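Local coordinates for TubZ (Clostridium botulinum C phage, PDB 4XCQ), which belongs to the tubulin/FtsZ family of nucleotide-binding cytoskeletal proteins and carries a bound GDP in this model, at residues A[160-165]-A[205-210]. Numbering follows the deposited sequence.
Sequences SIYLLD and KLLTMK
The phenol ring of Tyr162 meets the methyl CD1 of Leu207 obliquely, at its hydroxyl end. Tyr162 OH is 3.2 Å from Leu207 CD1, while Tyr162 CZ is 4.2 Å from the same methyl. The two side chains cross at about a right angle. The ring reaches along strand 160-165 toward its start because CG of Tyr162 stands anti to its carbonyl carbon and beside the backbone N (chi1 -61°). Leu207 comes from the last turn of helix 200-207. Val126 of the neighbouring strand also touches Tyr162, and Asn213 makes a weak hydrogen bond to its OH. Leu207 in turn packs on Phe183, Phe186 and Met187 of helix 172-187.

The second flat group is the carbonyl of Met209, to which Ser160 bonds. Ser160 OG donates a hydrogen bond of 2.6 Å to Met209 O. The donor stands above the carbonyl plane, 46° out of it, and the C=O...OG angle is 133°. Leu207 O is a close neighbour of the same hydroxyl, 3.1 Å from Ser160 OG, but the hydrogen bond goes to Met209 O. One side chain at the start of the strand thus bonds to the chain just after the helix. The CA atoms of Ser160 and Lys210 are 4.6 Å apart. Just beyond, Ile161 makes backbone hydrogen bonds with Lys211 and Asn213, and the two strands run parallel.

The arrangement belongs to a beta-alpha-beta crossover, whose return turn meets the start of the first strand. It joins strand 160-165 of the Rossmann-like nucleotide-binding domain of the tubulin/FtsZ fold to the place where the chain passes from helix 200-207 into strand 211-217.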
ATOM      1  N   SER A 160       3.360  -3.241   7.880  1.00 37.33           N
ATOM      2  CA  SER A 160       2.118  -2.544   7.563  1.00 45.54           C
ATOM      3  C   SER A 160       1.677  -2.900   6.144  1.00 46.95           C
ATOM      4  O   SER A 160       2.483  -2.874   5.214  1.00 43.76           O
ATOM      5  CB  SER A 160       2.296  -1.035   7.702  1.00 39.47           C
ATOM      6  OG  SER A 160       2.586  -0.687   9.044  1.00 53.98           O
ATOM      7  N   ILE A 161       0.402  -3.240   5.979  1.00 40.00           N
ATOM      8  CA  ILE A 161      -0.106  -3.645   4.675  1.00 35.96           C
ATOM      9  C   ILE A 161      -1.240  -2.752   4.176  1.00 42.27           C
ATOM     10  O   ILE A 161      -2.298  -2.665   4.795  1.00 39.56           O
ATOM     11  CB  ILE A 161      -0.606  -5.096   4.693  1.00 31.36           C
ATOM     12  CG1 ILE A 161       0.534  -6.054   5.047  1.00 39.82           C
ATOM     13  CG2 ILE A 161      -1.191  -5.466   3.345  1.00 23.68           C
ATOM     14  CD1 ILE A 161       0.092  -7.508   5.171  1.00 39.53           C
ATOM     15  N   TYR A 162      -1.001  -2.093   3.047  1.00 43.89           N
ATOM     16  CA  TYR A 162      -2.034  -1.337   2.347  1.00 39.46           C
ATOM     17  C   TYR A 162      -2.447  -2.110   1.098  1.00 34.03           C
ATOM     18  O   TYR A 162      -1.734  -2.114   0.087  1.00 31.15           O
ATOM     19  CB  TYR A 162      -1.529   0.062   1.990  1.00 38.65           C
ATOM     20  CG  TYR A 162      -1.152   0.879   3.203  1.00 38.71           C
ATOM     21  CD1 TYR A 162      -2.055   1.760   3.779  1.00 37.64           C
ATOM     22  CD2 TYR A 162       0.105   0.753   3.787  1.00 41.74           C
ATOM     23  CE1 TYR A 162      -1.717   2.501   4.899  1.00 42.99           C
ATOM     24  CE2 TYR A 162       0.455   1.489   4.904  1.00 41.07           C
ATOM     25  CZ  TYR A 162      -0.461   2.362   5.457  1.00 46.71           C
ATOM     26  OH  TYR A 162      -0.122   3.099   6.569  1.00 51.55           O
ATOM     27  N   LEU A 163      -3.591  -2.783   1.177  1.00 27.05           N
ATOM     28  CA  LEU A 163      -4.000  -3.702   0.119  1.00 35.91           C
ATOM     29  C   LEU A 163      -5.062  -3.089  -0.790  1.00 35.91           C
ATOM     30  O   LEU A 163      -6.193  -2.839  -0.364  1.00 36.36           O
ATOM     31  CB  LEU A 163      -4.512  -5.018   0.718  1.00 31.53           C
ATOM     32  CG  LEU A 163      -4.615  -6.200  -0.258  1.00 35.59           C
ATOM     33  CD1 LEU A 163      -3.272  -6.493  -0.929  1.00 29.96           C
ATOM     34  CD2 LEU A 163      -5.164  -7.449   0.433  1.00 31.93           C
ATOM     35  N   LEU A 164      -4.688  -2.861  -2.046  1.00 33.82           N
ATOM     36  CA  LEU A 164      -5.554  -2.188  -3.008  1.00 34.28           C
ATOM     37  C   LEU A 164      -6.140  -3.156  -4.029  1.00 39.36           C
ATOM     38  O   LEU A 164      -5.507  -4.153  -4.392  1.00 38.29           O
ATOM     39  CB  LEU A 164      -4.785  -1.079  -3.728  1.00 38.04           C
ATOM     40  CG  LEU A 164      -4.126  -0.005  -2.863  1.00 37.32           C
ATOM     41  CD1 LEU A 164      -3.292   0.941  -3.733  1.00 27.78           C
ATOM     42  CD2 LEU A 164      -5.170   0.764  -2.062  1.00 44.43           C
ATOM     43  N   ASP A 165      -7.345  -2.846  -4.503  1.00 41.44           N
ATOM     44  CA  ASP A 165      -8.071  -3.727  -5.417  1.00 42.33           C
ATOM     45  C   ASP A 165      -8.479  -3.014  -6.708  1.00 42.36           C
ATOM     46  O   ASP A 165      -9.380  -2.167  -6.703  1.00 34.98           O
ATOM     47  CB  ASP A 165      -9.315  -4.294  -4.724  1.00 49.65           C
ATOM     48  CG  ASP A 165      -9.950  -5.444  -5.493  1.00 57.77           C
ATOM     49  OD1 ASP A 165      -9.515  -5.736  -6.630  1.00 55.70           O
ATOM     50  OD2 ASP A 165     -10.905  -6.047  -4.958  1.00 59.49           O
ATOM     51  N   LYS A 205       1.911   6.326  15.072  1.00 44.68           N
ATOM     52  CA  LYS A 205       1.338   5.091  15.605  1.00 41.75           C
ATOM     53  C   LYS A 205       0.435   4.374  14.591  1.00 40.57           C
ATOM     54  O   LYS A 205       0.472   3.149  14.461  1.00 36.36           O
ATOM     55  CB  LYS A 205       0.538   5.382  16.878  1.00 47.01           C
ATOM     56  CG  LYS A 205       1.383   5.595  18.126  1.00 51.41           C
ATOM     57  CD  LYS A 205       2.140   4.330  18.498  1.00 53.62           C
ATOM     58  CE  LYS A 205       2.902   4.492  19.802  1.00 60.12           C
ATOM     59  NZ  LYS A 205       3.655   3.251  20.136  1.00 67.60           N
ATOM     60  N   LEU A 206      -0.380   5.147  13.885  1.00 39.88           N
ATOM     61  CA  LEU A 206      -1.299   4.596  12.899  1.00 39.33           C
ATOM     62  C   LEU A 206      -0.537   4.015  11.717  1.00 42.37           C
ATOM     63  O   LEU A 206      -0.813   2.902  11.262  1.00 34.76           O
ATOM     64  CB  LEU A 206      -2.275   5.674  12.419  1.00 37.16           C
ATOM     65  CG  LEU A 206      -3.222   6.238  13.477  1.00 38.62           C
ATOM     66  CD1 LEU A 206      -3.992   7.439  12.939  1.00 36.50           C
ATOM     67  CD2 LEU A 206      -4.171   5.155  13.964  1.00 34.78           C
ATOM     68  N   LEU A 207       0.436   4.782  11.240  1.00 44.24           N
ATOM     69  CA  LEU A 207       1.186   4.445  10.042  1.00 47.23           C
ATOM     70  C   LEU A 207       2.032   3.193  10.234  1.00 60.51           C
ATOM     71  O   LEU A 207       2.136   2.357   9.334  1.00 62.80           O
ATOM     72  CB  LEU A 207       2.072   5.625   9.639  1.00 42.44           C
ATOM     73  CG  LEU A 207       2.834   5.523   8.322  1.00 50.43           C
ATOM     74  CD1 LEU A 207       1.870   5.473   7.142  1.00 48.73           C
ATOM     75  CD2 LEU A 207       3.786   6.693   8.196  1.00 52.32           C
ATOM     76  N   THR A 208       2.625   3.066  11.418  1.00 63.44           N
ATOM     77  CA  THR A 208       3.560   1.983  11.703  1.00 60.90           C
ATOM     78  C   THR A 208       2.895   0.777  12.366  1.00 55.29           C
ATOM     79  O   THR A 208       3.567  -0.190  12.717  1.00 57.10           O
ATOM     80  CB  THR A 208       4.709   2.472  12.605  1.00 67.99           C
ATOM     81  OG1 THR A 208       4.175   2.981  13.835  1.00 61.94           O
ATOM     82  CG2 THR A 208       5.497   3.568  11.907  1.00 75.27           C
ATOM     83  N   MET A 209       1.579   0.842  12.540  1.00 53.96           N
ATOM     84  CA  MET A 209       0.827  -0.282  13.089  1.00 43.90           C
ATOM     85  C   MET A 209       0.918  -1.480  12.143  1.00 47.94           C
ATOM     86  O   MET A 209       0.835  -1.330  10.923  1.00 46.20           O
ATOM     87  CB  MET A 209      -0.631   0.116  13.340  1.00 30.33           C
ATOM     88  CG  MET A 209      -1.602  -1.043  13.562  1.00 34.76           C
ATOM     89  SD  MET A 209      -1.207  -2.165  14.925  1.00 41.10           S
ATOM     90  CE  MET A 209      -1.336  -1.093  16.345  1.00 47.26           C
ATOM     91  N   LYS A 210       1.109  -2.665  12.713  1.00 47.24           N
ATOM     92  CA  LYS A 210       1.299  -3.869  11.917  1.00 41.96           C
ATOM     93  C   LYS A 210      -0.010  -4.361  11.308  1.00 40.13           C
ATOM     94  O   LYS A 210      -1.086  -3.875  11.658  1.00 38.36           O
ATOM     95  CB  LYS A 210       1.919  -4.969  12.768  1.00 46.94           C
ATOM     96  CG  LYS A 210       3.132  -4.534  13.563  1.00 49.89           C
ATOM     97  CD  LYS A 210       4.277  -4.120  12.667  1.00 49.41           C
ATOM     98  CE  LYS A 210       5.513  -3.816  13.500  1.00 53.76           C
ATOM     99  NZ  LYS A 210       5.901  -4.992  14.331  1.00 55.21           N
TER